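Local atomic coordinates of beta-fructofuranosidase (Bifidobacterium adolescentis, PDB entry 6NOB), a protein that probably hydrolyses terminal, non-reducing beta-D-fructofuranoside bonds, as in sucrose and related fructosides, as a member of glycoside hydrolase family 32. Residues Ala126-Asp131 and Leu467-Met472; Glu459-Gln464 and Ser604-Gly609; Phe431-Tyr436 and Thr455-Met460; Asp167-Thr172 and Tyr494-Gly499. All coordinates share one frame; numbering follows the deposited sequence.

Interaction 1: Ala126-Asp131 and Leu467-Met472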
loop_
_atom_site.group_PDB
_atom_site.type_symbol
_atom_site.label_atom_id
_atom_site.label_comp_id
_atom_site.label_asym_id
_atom_site.label_seq_id
_atom_site.Cartn_x
_atom_site.Cartn_y
_atom_site.Cartn_z
ATOM N N ALA A 126 7.887 -13.064 2.217
ATOM C CA ALA A 126 9.143 -12.608 1.639
ATOM C C ALA A 126 8.821 -11.948 0.303
ATOM O O ALA A 126 7.650 -11.755 -0.042
ATOM C CB ALA A 126 10.127 -13.773 1.490
ATOM N N ARG A 127 9.868 -11.612 -0.455
ATOM C CA ARG A 127 9.750 -11.020 -1.786
ATOM C C ARG A 127 9.123 -9.627 -1.729
ATOM O O ARG A 127 9.151 -8.974 -0.681
ATOM C CB ARG A 127 8.958 -11.944 -2.720
ATOM C CG ARG A 127 9.364 -13.421 -2.649
ATOM C CD ARG A 127 10.765 -13.677 -3.207
ATOM N NE ARG A 127 11.810 -13.559 -2.191
ATOM C CZ ARG A 127 12.172 -14.540 -1.369
ATOM N NH1 ARG A 127 11.568 -15.718 -1.431
ATOM N NH2 ARG A 127 13.135 -14.343 -0.478
ATOM N N TRP A 128 8.559 -9.164 -2.844
ATOM C CA TRP A 128 8.183 -7.765 -3.026
ATOM C C TRP A 128 6.677 -7.566 -2.917
ATOM O O TRP A 128 5.893 -8.384 -3.408
ATOM C CB TRP A 128 8.664 -7.249 -4.388
ATOM C CG TRP A 128 8.045 -5.943 -4.815
ATOM C CD1 TRP A 128 6.818 -5.762 -5.394
ATOM C CD2 TRP A 128 8.638 -4.639 -4.723
ATOM N NE1 TRP A 128 6.606 -4.429 -5.650
ATOM C CE2 TRP A 128 7.707 -3.719 -5.251
ATOM C CE3 TRP A 128 9.860 -4.160 -4.241
ATOM C CZ2 TRP A 128 7.963 -2.349 -5.310
ATOM C CZ3 TRP A 128 10.111 -2.799 -4.302
ATOM C CH2 TRP A 128 9.168 -1.911 -4.834
ATOM N N MET A 129 6.285 -6.444 -2.308
ATOM C CA MET A 129 4.891 -6.026 -2.228
ATOM C C MET A 129 4.814 -4.506 -2.327
ATOM O O MET A 129 5.647 -3.807 -1.741
ATOM C CB MET A 129 4.250 -6.493 -0.914
ATOM C CG MET A 129 2.905 -5.843 -0.611
ATOM S SD MET A 129 2.232 -6.279 1.006
ATOM C CE MET A 129 3.214 -5.242 2.082
ATOM N N ASN A 130 3.822 -3.992 -3.068
ATOM C CA ASN A 130 3.517 -2.567 -2.953
ATOM C C ASN A 130 2.037 -2.301 -2.653
ATOM O O ASN A 130 1.576 -2.606 -1.547
ATOM C CB ASN A 130 3.995 -1.775 -4.189
ATOM C CG ASN A 130 3.700 -2.455 -5.512
ATOM O OD1 ASN A 130 4.200 -3.541 -5.795
ATOM N ND2 ASN A 130 2.933 -1.778 -6.361
ATOM N N ASP A 131 1.293 -1.745 -3.611
ATOM C CA ASP A 131 0.027 -1.076 -3.319
ATOM C C ASP A 131 -0.961 -2.009 -2.620
ATOM O O ASP A 131 -1.069 -3.184 -2.990
ATOM C CB ASP A 131 -0.628 -0.571 -4.606
ATOM C CG ASP A 131 0.258 0.348 -5.409
ATOM O OD1 ASP A 131 1.465 0.466 -5.108
ATOM O OD2 ASP A 131 -0.278 0.954 -6.358
ATOM N N LEU A 467 13.665 -12.188 3.675
ATOM C CA LEU A 467 13.205 -10.836 3.950
ATOM C C LEU A 467 12.196 -10.420 2.891
ATOM O O LEU A 467 12.229 -10.902 1.756
ATOM C CB LEU A 467 14.368 -9.837 3.971
ATOM C CG LEU A 467 14.138 -8.545 4.753
ATOM C CD1 LEU A 467 14.226 -8.822 6.240
ATOM C CD2 LEU A 467 15.125 -7.466 4.340
ATOM N N ALA A 468 11.304 -9.512 3.271
ATOM C CA ALA A 468 10.360 -8.910 2.345
ATOM C C ALA A 468 10.738 -7.456 2.093
ATOM O O ALA A 468 11.370 -6.806 2.930
ATOM C CB ALA A 468 8.929 -8.991 2.882
ATOM N N ASN A 469 10.355 -6.956 0.923
ATOM C CA ASN A 469 10.490 -5.543 0.583
ATOM C C ASN A 469 9.080 -4.977 0.456
ATOM O O ASN A 469 8.439 -5.112 -0.591
ATOM C CB ASN A 469 11.290 -5.347 -0.701
ATOM C CG ASN A 469 11.531 -3.875 -1.023
ATOM O OD1 ASN A 469 10.792 -2.994 -0.580
ATOM N ND2 ASN A 469 12.572 -3.607 -1.799
ATOM N N GLY A 470 8.607 -4.338 1.520
ATOM C CA GLY A 470 7.300 -3.719 1.500
ATOM C C GLY A 470 6.507 -3.965 2.764
ATOM O O GLY A 470 6.523 -5.069 3.317
ATOM N N MET A 471 5.817 -2.933 3.240
ATOM C CA MET A 471 4.901 -3.085 4.357
ATOM C C MET A 471 3.754 -2.105 4.177
ATOM O O MET A 471 3.860 -1.120 3.440
ATOM C CB MET A 471 5.599 -2.868 5.707
ATOM C CG MET A 471 5.698 -1.419 6.140
ATOM S SD MET A 471 6.396 -1.237 7.790
ATOM C CE MET A 471 8.090 -1.738 7.509
ATOM N N MET A 472 2.647 -2.394 4.847
ATOM C CA MET A 472 1.508 -1.493 4.867
ATOM C C MET A 472 1.543 -0.641 6.126
ATOM O O MET A 472 2.096 -1.036 7.156
ATOM C CB MET A 472 0.189 -2.263 4.794
ATOM C CG MET A 472 0.085 -3.183 3.592
ATOM S SD MET A 472 0.051 -2.273 2.036
ATOM C CE MET A 472 -0.274 -3.608 0.899
HETATM O O HOH W 1 14.231 -11.799 0.385
HETATM O O HOH W 2 8.218 -2.387 -1.525
#
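Arg-127 and Trp-128 lie beside Ala-468 and Asn-469 as neighbouring parallel strands. Asn-469 N donates to Arg-127 O (2.8 Å) and Met-129 N to Asn-469 O (3.1 Å), both bonds nearly straight; the one from Arg-127 N to Leu-467 O is weak. This pairing joins the first and last blades of the five-bladed propeller expected of GH32 enzymes, consistent with closing its ring. At Gly-470 a beta carbon would run into Met-129 O. A water links Arg-127 NH2 to Leu-467 O, while Asp-99 and the carbonyl of Arg-75 take the main bonds of the guanidinium. Among flat groups, Trp-128 CG stands anti to the backbone N (chi1 166°), bringing the ring alongside the Asn-469 amide, planes 59° apart, with Trp-128 CE3 3.6 Å from Asn-469 CG. Within its strand, Trp-128 NE1 donates to Asn-130 OD1 (2.6 Å), and Asn-130 ND2 reaches Asp-131 OD1 (3.0 Å) from above the carboxylate plane. Apolar contacts follow: Met-472 CE rests on Met-129 SD (3.7 Å), and Met-129 CE on Met-471 CA (3.6 Å). Were Trp-128 an alanine, Asn-130 OD1 would lose its indole donor and the amide would probably be freer to turn. The chain from indole to amide to carboxylate is consistent with second-shell positioning of Asp-131, whose OD2 also bonds Ser-196 OG and whose counterpart in the Trp-Met-Asn-Asp signature of relatives is the nucleophile.

Interaction 2: Glu459-Gln464 and Ser604-Gly609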
loop_
_atom_site.group_PDB
_atom_site.type_symbol
_atom_site.label_atom_id
_atom_site.label_comp_id
_atom_site.label_asym_id
_atom_site.label_seq_id
_atom_site.Cartn_x
_atom_site.Cartn_y
_atom_site.Cartn_z
ATOM N N GLU A 459 15.620 4.729 1.706
ATOM C CA GLU A 459 16.695 3.789 1.386
ATOM C C GLU A 459 17.128 3.000 2.620
ATOM O O GLU A 459 18.317 2.853 2.910
ATOM C CB GLU A 459 17.887 4.512 0.751
ATOM C CG GLU A 459 17.496 5.448 -0.374
ATOM C CD GLU A 459 18.692 5.974 -1.146
ATOM O OE1 GLU A 459 19.841 5.629 -0.791
ATOM O OE2 GLU A 459 18.474 6.733 -2.114
ATOM N N MET A 460 16.142 2.489 3.355
ATOM C CA MET A 460 16.398 1.718 4.561
ATOM C C MET A 460 16.401 0.214 4.324
ATOM O O MET A 460 16.736 -0.540 5.244
ATOM C CB MET A 460 15.362 2.067 5.637
ATOM C CG MET A 460 15.611 3.404 6.311
ATOM S SD MET A 460 17.039 3.346 7.409
ATOM C CE MET A 460 17.251 5.084 7.779
ATOM N N ARG A 461 16.051 -0.237 3.124
ATOM C CA ARG A 461 15.963 -1.657 2.817
ATOM C C ARG A 461 17.166 -2.101 1.997
ATOM O O ARG A 461 17.601 -1.399 1.081
ATOM C CB ARG A 461 14.669 -1.966 2.063
ATOM C CG ARG A 461 13.412 -1.680 2.871
ATOM C CD ARG A 461 12.155 -1.890 2.045
ATOM N NE ARG A 461 10.947 -1.762 2.853
ATOM C CZ ARG A 461 9.787 -1.307 2.392
ATOM N NH1 ARG A 461 9.675 -0.932 1.122
ATOM N NH2 ARG A 461 8.740 -1.221 3.198
ATOM N N VAL A 462 17.703 -3.270 2.338
ATOM C CA VAL A 462 18.830 -3.863 1.627
ATOM C C VAL A 462 18.457 -5.289 1.252
ATOM O O VAL A 462 18.010 -6.063 2.107
ATOM C CB VAL A 462 20.119 -3.842 2.472
ATOM C CG1 VAL A 462 21.230 -4.609 1.769
ATOM C CG2 VAL A 462 20.551 -2.413 2.744
ATOM N N GLU A 463 18.639 -5.634 -0.021
ATOM C CA GLU A 463 18.265 -6.956 -0.506
ATOM C C GLU A 463 19.067 -8.038 0.205
ATOM O O GLU A 463 20.300 -8.017 0.205
ATOM C CB GLU A 463 18.481 -7.046 -2.017
ATOM C CG GLU A 463 18.205 -8.426 -2.594
ATOM C CD GLU A 463 18.154 -8.433 -4.108
ATOM O OE1 GLU A 463 18.602 -7.449 -4.731
ATOM O OE2 GLU A 463 17.654 -9.428 -4.675
ATOM N N GLN A 464 18.358 -8.984 0.812
ATOM C CA GLN A 464 18.981 -10.091 1.523
ATOM C C GLN A 464 17.964 -11.219 1.623
ATOM O O GLN A 464 16.760 -10.986 1.465
ATOM C CB GLN A 464 19.467 -9.656 2.916
ATOM C CG GLN A 464 18.469 -8.826 3.697
ATOM C CD GLN A 464 19.115 -8.075 4.842
ATOM O OE1 GLN A 464 18.739 -6.944 5.150
ATOM N NE2 GLN A 464 20.100 -8.698 5.476
ATOM N N SER A 604 5.044 9.931 8.699
ATOM C CA SER A 604 5.582 8.584 8.833
ATOM C C SER A 604 6.640 8.342 7.766
ATOM O O SER A 604 6.660 9.002 6.723
ATOM C CB SER A 604 4.470 7.536 8.731
ATOM O OG SER A 604 3.790 7.633 7.495
ATOM N N MET A 605 7.515 7.374 8.042
ATOM C CA MET A 605 8.587 6.993 7.126
ATOM C C MET A 605 9.291 5.759 7.670
ATOM O O MET A 605 9.223 5.459 8.867
ATOM C CB MET A 605 9.601 8.125 6.931
ATOM C CG MET A 605 10.487 8.372 8.145
ATOM S SD MET A 605 11.605 9.768 7.919
ATOM C CE MET A 605 10.430 11.111 7.762
ATOM N N LEU A 606 9.978 5.053 6.774
ATOM C CA LEU A 606 10.832 3.948 7.183
ATOM C C LEU A 606 12.083 4.477 7.871
ATOM O O LEU A 606 12.691 5.452 7.423
ATOM C CB LEU A 606 11.231 3.100 5.976
ATOM C CG LEU A 606 10.118 2.461 5.146
ATOM C CD1 LEU A 606 10.717 1.641 4.012
ATOM C CD2 LEU A 606 9.221 1.602 6.020
ATOM N N PHE A 607 12.465 3.828 8.969
ATOM C CA PHE A 607 13.712 4.163 9.653
ATOM C C PHE A 607 14.147 2.945 10.455
ATOM O O PHE A 607 13.526 2.626 11.473
ATOM C CB PHE A 607 13.543 5.379 10.554
ATOM C CG PHE A 607 14.809 5.786 11.249
ATOM C CD1 PHE A 607 15.126 5.278 12.499
ATOM C CD2 PHE A 607 15.696 6.660 10.641
ATOM C CE1 PHE A 607 16.298 5.642 13.133
ATOM C CE2 PHE A 607 16.869 7.029 11.272
ATOM C CZ PHE A 607 17.170 6.520 12.519
ATOM N N GLN A 608 15.218 2.289 10.014
ATOM C CA GLN A 608 15.698 1.068 10.657
ATOM C C GLN A 608 16.385 1.412 11.974
ATOM O O GLN A 608 17.535 1.854 11.995
ATOM C CB GLN A 608 16.645 0.316 9.730
ATOM C CG GLN A 608 17.119 -1.015 10.288
ATOM C CD GLN A 608 15.972 -1.976 10.539
ATOM O OE1 GLN A 608 15.306 -2.422 9.605
ATOM N NE2 GLN A 608 15.735 -2.300 11.807
ATOM N N GLY A 609 15.680 1.207 13.083
ATOM C CA GLY A 609 16.311 1.311 14.378
ATOM C C GLY A 609 17.188 0.111 14.673
ATOM O O GLY A 609 17.076 -0.948 14.054
HETATM O O HOH W 3 14.616 -1.544 6.997
#
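Met-460 and Gln-608 mark the closest approach of the two backbones, 6.2 Å from CA to CA, too wide for sheet pairing. Residues 459-464 form an irregular loop, whereas 604-609 finish strand 601-606 and leave it at Phe-607. No backbone-to-backbone hydrogen bond spans the gap; instead Gln-608 N points almost straight at Met-460 SD (3.3 Å, 174° at the hydrogen), a weak bond to sulfur. A water donates to both Met-460 O and Gln-608 OE1 and bridges the same pair a second way. The loop belongs to the last propeller blade and the strand is an outermost one of the C-terminal beta-sandwich, so the contact joins the two modules of the GH32 architecture. Met-460 bends at chi2 (-72°), which carries its sulfur and methyl across the strand end toward Phe-607. Its CE meets Phe-607 CD2 at 3.6 Å, and its SD lies 5.4 Å from the ring centroid, an oblique Met-aromatic contact. Arg-461, extended from CG to NE, crosses Leu-606 at about a right angle; Leu-606 CD1 sits over the centre of one guanidinium face, 3.5 Å from Arg-461 CZ. The guanidinium is held chiefly by Phe-454 O, bonded to NH2, with a weak bond from NH1 to Asn-469 OD1. The Gln-608 amide is fixed by NE2 donating to Gly-609 O (2.9 Å), in the carbonyl plane.

Interaction 3: Phe431-Tyr436 and Thr455-Met460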
loop_
_atom_site.group_PDB
_atom_site.type_symbol
_atom_site.label_atom_id
_atom_site.label_comp_id
_atom_site.label_asym_id
_atom_site.label_seq_id
_atom_site.Cartn_x
_atom_site.Cartn_y
_atom_site.Cartn_z
ATOM N N PHE A 431 3.164 13.916 6.208
ATOM C CA PHE A 431 4.253 14.871 6.049
ATOM C C PHE A 431 5.634 14.227 6.138
ATOM O O PHE A 431 6.638 14.947 6.157
ATOM C CB PHE A 431 4.115 16.021 7.063
ATOM C CG PHE A 431 4.385 15.641 8.501
ATOM C CD1 PHE A 431 5.680 15.625 9.004
ATOM C CD2 PHE A 431 3.337 15.368 9.367
ATOM C CE1 PHE A 431 5.926 15.297 10.329
ATOM C CE2 PHE A 431 3.573 15.044 10.696
ATOM C CZ PHE A 431 4.869 15.007 11.178
ATOM N N GLY A 432 5.709 12.899 6.173
ATOM C CA GLY A 432 6.985 12.216 6.074
ATOM C C GLY A 432 7.359 11.939 4.631
ATOM O O GLY A 432 7.220 12.815 3.773
ATOM N N THR A 433 7.829 10.727 4.342
ATOM C CA THR A 433 8.097 10.328 2.968
ATOM C C THR A 433 7.908 8.825 2.826
ATOM O O THR A 433 8.194 8.056 3.748
ATOM C CB THR A 433 9.508 10.729 2.515
ATOM O OG1 THR A 433 9.662 10.424 1.123
ATOM C CG2 THR A 433 10.573 9.994 3.317
ATOM N N GLY A 434 7.414 8.415 1.658
ATOM C CA GLY A 434 7.247 7.012 1.354
ATOM C C GLY A 434 5.891 6.436 1.691
ATOM O O GLY A 434 5.635 5.268 1.367
ATOM N N TYR A 435 5.023 7.203 2.345
ATOM C CA TYR A 435 3.635 6.801 2.545
ATOM C C TYR A 435 2.913 6.994 1.219
ATOM O O TYR A 435 2.655 8.128 0.803
ATOM C CB TYR A 435 3.004 7.622 3.666
ATOM C CG TYR A 435 1.552 7.313 3.939
ATOM C CD1 TYR A 435 1.188 6.224 4.723
ATOM C CD2 TYR A 435 0.544 8.125 3.437
ATOM C CE1 TYR A 435 -0.142 5.942 4.986
ATOM C CE2 TYR A 435 -0.786 7.857 3.701
ATOM C CZ TYR A 435 -1.125 6.761 4.473
ATOM O OH TYR A 435 -2.450 6.491 4.729
ATOM N N TYR A 436 2.605 5.891 0.542
ATOM C CA TYR A 436 2.242 5.940 -0.865
ATOM C C TYR A 436 1.096 4.981 -1.149
ATOM O O TYR A 436 0.788 4.089 -0.354
ATOM C CB TYR A 436 3.451 5.596 -1.750
ATOM C CG TYR A 436 3.332 6.059 -3.181
ATOM C CD1 TYR A 436 3.401 7.407 -3.501
ATOM C CD2 TYR A 436 3.158 5.145 -4.213
ATOM C CE1 TYR A 436 3.292 7.835 -4.808
ATOM C CE2 TYR A 436 3.051 5.564 -5.524
ATOM C CZ TYR A 436 3.116 6.910 -5.815
ATOM O OH TYR A 436 3.008 7.335 -7.119
ATOM N N THR A 455 6.847 2.739 0.723
ATOM C CA THR A 455 7.922 2.541 -0.237
ATOM C C THR A 455 9.218 3.122 0.321
ATOM O O THR A 455 9.206 4.062 1.122
ATOM C CB THR A 455 7.580 3.179 -1.588
ATOM O OG1 THR A 455 8.636 2.922 -2.525
ATOM C CG2 THR A 455 7.367 4.677 -1.453
ATOM N N ASP A 456 10.339 2.546 -0.106
ATOM C CA ASP A 456 11.628 2.799 0.539
ATOM C C ASP A 456 12.352 3.993 -0.089
ATOM O O ASP A 456 13.444 3.879 -0.643
ATOM C CB ASP A 456 12.497 1.547 0.486
ATOM C CG ASP A 456 13.749 1.675 1.332
ATOM O OD1 ASP A 456 13.718 2.449 2.315
ATOM O OD2 ASP A 456 14.763 1.020 1.006
ATOM N N PHE A 457 11.733 5.163 0.024
ATOM C CA PHE A 457 12.436 6.395 -0.319
ATOM C C PHE A 457 13.571 6.700 0.663
ATOM O O PHE A 457 14.620 7.197 0.234
ATOM C CB PHE A 457 11.459 7.571 -0.399
ATOM C CG PHE A 457 10.481 7.474 -1.540
ATOM C CD1 PHE A 457 10.798 6.764 -2.686
ATOM C CD2 PHE A 457 9.244 8.096 -1.465
ATOM C CE1 PHE A 457 9.898 6.673 -3.737
ATOM C CE2 PHE A 457 8.341 8.009 -2.511
ATOM C CZ PHE A 457 8.668 7.297 -3.647
ATOM N N PRO A 458 13.426 6.438 1.970
ATOM C CA PRO A 458 14.568 6.622 2.883
ATOM C C PRO A 458 15.731 5.667 2.649
ATOM O O PRO A 458 16.745 5.782 3.349
ATOM C CB PRO A 458 13.948 6.386 4.271
ATOM C CG PRO A 458 12.510 6.709 4.099
ATOM C CD PRO A 458 12.173 6.233 2.724
ATOM N N GLU A 459 15.620 4.729 1.706
ATOM C CA GLU A 459 16.695 3.789 1.386
ATOM C C GLU A 459 17.128 3.000 2.620
ATOM O O GLU A 459 18.317 2.853 2.910
ATOM C CB GLU A 459 17.887 4.512 0.751
ATOM C CG GLU A 459 17.496 5.448 -0.374
ATOM C CD GLU A 459 18.692 5.974 -1.146
ATOM O OE1 GLU A 459 19.841 5.629 -0.791
ATOM O OE2 GLU A 459 18.474 6.733 -2.114
ATOM N N MET A 460 16.142 2.489 3.355
ATOM C CA MET A 460 16.398 1.718 4.561
ATOM C C MET A 460 16.401 0.214 4.324
ATOM O O MET A 460 16.736 -0.540 5.244
ATOM C CB MET A 460 15.362 2.067 5.637
ATOM C CG MET A 460 15.611 3.404 6.311
ATOM S SD MET A 460 17.039 3.346 7.409
ATOM C CE MET A 460 17.251 5.084 7.779
HETATM O O HOH W 4 9.198 5.542 3.888
#
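The Phe-457 ring takes Thr-433 OG1 at its edge, 3.5 Å from CD2, while Thr-455 CG2 stands over the centre of one face. Gly-434 CA reaches Phe-457 CD2 obliquely (3.6 Å), and Phe-402 adds an edge-to-face ring contact. The ring belongs to a type I beta turn from Asp-456 to Glu-459, placed one residue after strand 448-454 of the last propeller blade, where the chain runs antiparallel to the lead-in of strand 435-442. Thr-455 N donates to Gly-434 O (2.9 Å) on a lone pair in the carbonyl plane, prolonging the pairing of the two strands beyond their regular ends. At Gly-434 the fit allows no side chain, since a beta carbon would strike Thr-455 O. A water donates to both Thr-433 O and Thr-455 O, bridging the two segments. Thr-433 divides its branches: with OG1 anti to the backbone N (chi1 -175°), the hydroxyl meets the ring edge, and CG2 meets Pro-458 CG tip to tip at 3.9 Å. A glycine in place of Thr-433 would probably leave Pro-458 CG without its methyl partner and the Phe-457 edge without the hydroxyl, opening a gap beside both. Further along the strand, Tyr-436 CB touches Thr-455 CG2 (4.0 Å). Asp-456, centre of an inverse gamma turn, closes the loop: its OD1 accepts Met-460 N at 2.6 Å through the syn lone pair.

Interaction 4: Asp167-Thr172 and Tyr494-Gly499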
loop_
_atom_site.group_PDB
_atom_site.type_symbol
_atom_site.label_atom_id
_atom_site.label_comp_id
_atom_site.label_asym_id
_atom_site.label_seq_id
_atom_site.Cartn_x
_atom_site.Cartn_y
_atom_site.Cartn_z
ATOM N N ASP A 167 -9.778 -8.029 12.699
ATOM C CA ASP A 167 -9.597 -6.851 13.539
ATOM C C ASP A 167 -8.742 -5.766 12.892
ATOM O O ASP A 167 -8.388 -4.798 13.577
ATOM C CB ASP A 167 -8.988 -7.253 14.894
ATOM C CG ASP A 167 -7.614 -7.898 14.760
ATOM O OD1 ASP A 167 -7.074 -7.968 13.634
ATOM O OD2 ASP A 167 -7.072 -8.342 15.795
ATOM N N LEU A 168 -8.389 -5.905 11.610
ATOM C CA LEU A 168 -7.553 -4.955 10.874
ATOM C C LEU A 168 -6.130 -4.873 11.421
ATOM O O LEU A 168 -5.335 -4.049 10.955
ATOM C CB LEU A 168 -8.179 -3.556 10.872
ATOM C CG LEU A 168 -9.428 -3.339 10.025
ATOM C CD1 LEU A 168 -10.171 -2.097 10.491
ATOM C CD2 LEU A 168 -9.053 -3.233 8.554
ATOM N N VAL A 169 -5.798 -5.721 12.393
ATOM C CA VAL A 169 -4.480 -5.725 13.029
ATOM C C VAL A 169 -3.742 -7.034 12.766
ATOM O O VAL A 169 -2.588 -7.024 12.323
ATOM C CB VAL A 169 -4.592 -5.452 14.545
ATOM C CG1 VAL A 169 -3.244 -5.643 15.219
ATOM C CG2 VAL A 169 -5.130 -4.049 14.792
ATOM N N HIS A 170 -4.387 -8.168 13.029
ATOM C CA HIS A 170 -3.798 -9.488 12.824
ATOM C C HIS A 170 -4.290 -10.064 11.504
ATOM O O HIS A 170 -5.493 -10.051 11.229
ATOM C CB HIS A 170 -4.157 -10.437 13.970
ATOM C CG HIS A 170 -3.785 -9.922 15.326
ATOM N ND1 HIS A 170 -4.657 -9.200 16.113
ATOM C CD2 HIS A 170 -2.638 -10.030 16.037
ATOM C CE1 HIS A 170 -4.062 -8.883 17.249
ATOM N NE2 HIS A 170 -2.837 -9.376 17.228
ATOM N N TRP A 171 -3.369 -10.599 10.704
ATOM C CA TRP A 171 -3.664 -10.997 9.335
ATOM C C TRP A 171 -3.407 -12.481 9.121
ATOM O O TRP A 171 -2.435 -13.039 9.639
ATOM C CB TRP A 171 -2.840 -10.158 8.353
ATOM C CG TRP A 171 -3.256 -8.731 8.417
ATOM C CD1 TRP A 171 -2.686 -7.741 9.165
ATOM C CD2 TRP A 171 -4.372 -8.139 7.749
ATOM N NE1 TRP A 171 -3.368 -6.562 8.984
ATOM C CE2 TRP A 171 -4.409 -6.780 8.120
ATOM C CE3 TRP A 171 -5.335 -8.622 6.857
ATOM C CZ2 TRP A 171 -5.374 -5.899 7.636
ATOM C CZ3 TRP A 171 -6.294 -7.748 6.380
ATOM C CH2 TRP A 171 -6.306 -6.401 6.769
ATOM N N THR A 172 -4.298 -13.109 8.358
ATOM C CA THR A 172 -4.185 -14.502 7.951
ATOM C C THR A 172 -3.923 -14.551 6.451
ATOM O O THR A 172 -4.681 -13.967 5.669
ATOM C CB THR A 172 -5.460 -15.278 8.298
ATOM O OG1 THR A 172 -5.594 -15.379 9.722
ATOM C CG2 THR A 172 -5.420 -16.673 7.698
ATOM N N TYR A 494 -5.182 0.670 18.618
ATOM C CA TYR A 494 -4.937 0.958 20.028
ATOM C C TYR A 494 -5.267 -0.244 20.905
ATOM O O TYR A 494 -4.520 -0.563 21.839
ATOM C CB TYR A 494 -5.757 2.170 20.468
ATOM C CG TYR A 494 -5.396 3.469 19.778
ATOM C CD1 TYR A 494 -4.214 4.135 20.079
ATOM C CD2 TYR A 494 -6.253 4.042 18.846
ATOM C CE1 TYR A 494 -3.890 5.331 19.462
ATOM C CE2 TYR A 494 -5.936 5.236 18.223
ATOM C CZ TYR A 494 -4.753 5.877 18.535
ATOM O OH TYR A 494 -4.434 7.065 17.916
ATOM N N ARG A 495 -6.379 -0.924 20.619
ATOM C CA ARG A 495 -6.815 -2.032 21.462
ATOM C C ARG A 495 -5.848 -3.208 21.391
ATOM O O ARG A 495 -5.537 -3.824 22.415
ATOM C CB ARG A 495 -8.223 -2.473 21.058
ATOM C CG ARG A 495 -8.829 -3.560 21.947
ATOM C CD ARG A 495 -10.120 -4.108 21.345
ATOM N NE ARG A 495 -9.863 -4.938 20.170
ATOM C CZ ARG A 495 -10.683 -5.041 19.127
ATOM N NH1 ARG A 495 -11.821 -4.361 19.105
ATOM N NH2 ARG A 495 -10.364 -5.825 18.105
ATOM N N GLU A 496 -5.356 -3.532 20.195
ATOM C CA GLU A 496 -4.566 -4.745 20.017
ATOM C C GLU A 496 -3.069 -4.539 20.223
ATOM O O GLU A 496 -2.389 -5.464 20.683
ATOM C CB GLU A 496 -4.806 -5.330 18.620
ATOM C CG GLU A 496 -6.257 -5.702 18.330
ATOM C CD GLU A 496 -6.787 -6.790 19.249
ATOM O OE1 GLU A 496 -6.006 -7.686 19.634
ATOM O OE2 GLU A 496 -7.989 -6.748 19.588
ATOM N N LEU A 497 -2.534 -3.355 19.909
ATOM C CA LEU A 497 -1.087 -3.167 19.845
ATOM C C LEU A 497 -0.479 -2.524 21.084
ATOM O O LEU A 497 0.723 -2.695 21.316
ATOM C CB LEU A 497 -0.711 -2.318 18.625
ATOM C CG LEU A 497 -0.971 -2.942 17.253
ATOM C CD1 LEU A 497 -0.410 -2.062 16.142
ATOM C CD2 LEU A 497 -0.384 -4.342 17.184
ATOM N N LEU A 498 -1.260 -1.791 21.877
ATOM C CA LEU A 498 -0.719 -1.102 23.044
ATOM C C LEU A 498 -0.534 -2.087 24.195
ATOM O O LEU A 498 -1.499 -2.695 24.671
ATOM C CB LEU A 498 -1.624 0.054 23.464
ATOM C CG LEU A 498 -1.289 1.430 22.888
ATOM C CD1 LEU A 498 -1.268 1.378 21.369
ATOM C CD2 LEU A 498 -2.305 2.439 23.375
ATOM N N GLY A 499 0.707 -2.227 24.645
ATOM C CA GLY A 499 1.080 -3.157 25.694
ATOM C C GLY A 499 1.294 -2.484 27.037
ATOM O O GLY A 499 0.684 -1.465 27.359
HETATM O O HOH W 5 -9.020 -9.265 17.708
#
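An Asx turn headed by Asp-167 packs against Glu-496 near the end of helix 491-497, which leads from the propeller into the C-terminal sandwich. Asp-167 OD1 accepts from Val-169 N, above the carboxylate plane, and from His-170 N (2.8 Å), on the syn side. Its OD2 takes His-170 ND1 at 2.6 Å through the syn lone pair and within the ring plane, so this His-carboxylate bond fixes both the carboxylate and the rotation of the imidazole. Thus held, the ring presents its edge to the helix: His-170 CE1 lies 3.3 Å from Glu-496 OE1, ring and carboxylate planes 77° apart. Glu-496 CG, set anti to the carbonyl carbon (chi1 -60°), lies 3.7 Å from Asp-167 OD2, and the bend at chi2 turns the carboxylate toward the His-170 edge. The two carboxylates approach with OD2 of Asp-167 and OE1 of Glu-496 4.0 Å apart, a like-charge pair. Arg-495 probably eases this repulsion, since it grips Glu-496 side-on with NE and NH2, both on OE2, in a salt bridge (NE to OE2 2.7 Å). A water donates to Asp-167 OD2 and, weakly, to Glu-496 OE2. Beside the polar groups, Val-169 CG1 touches Glu-496 CB and meets Leu-497 CD2 (3.7 Å), the two apolar side chains passing in opposite directions, with Ile-635 against both. No direct hydrogen bond crosses the contact. A polar turn of the first blade set on the linking helix in this way belongs to the interface between propeller and sandwich in the two-module GH32 fold.

Overall arrangement
Interactions 1, 2 and 3 cluster round the last propeller blade, whereas interaction 4 lies apart, its centre about 19 Å from that of interaction 1 and about 23 Å from those of 2 and 3. Interactions 2 and 3 share Glu-459 and Met-460; Asp-456 OD2 takes Arg-461 N at 2.8 Å. Arg-461 also connects interactions 1 and 2, its NH2 lying 3.3 Å from Gly-470 CA. Asp-131, counterpart of the nucleophile in relatives, probably puts interaction 1 at the active site. A bound di(hydroxyethyl)ether, probably from crystallisation, is hydrogen-bonded to Asn-130, and its nearest atom is about 5 Å from the Tyr-436 side chain of interaction 3. Interactions 2 and 4 join propeller to sandwich at separate places.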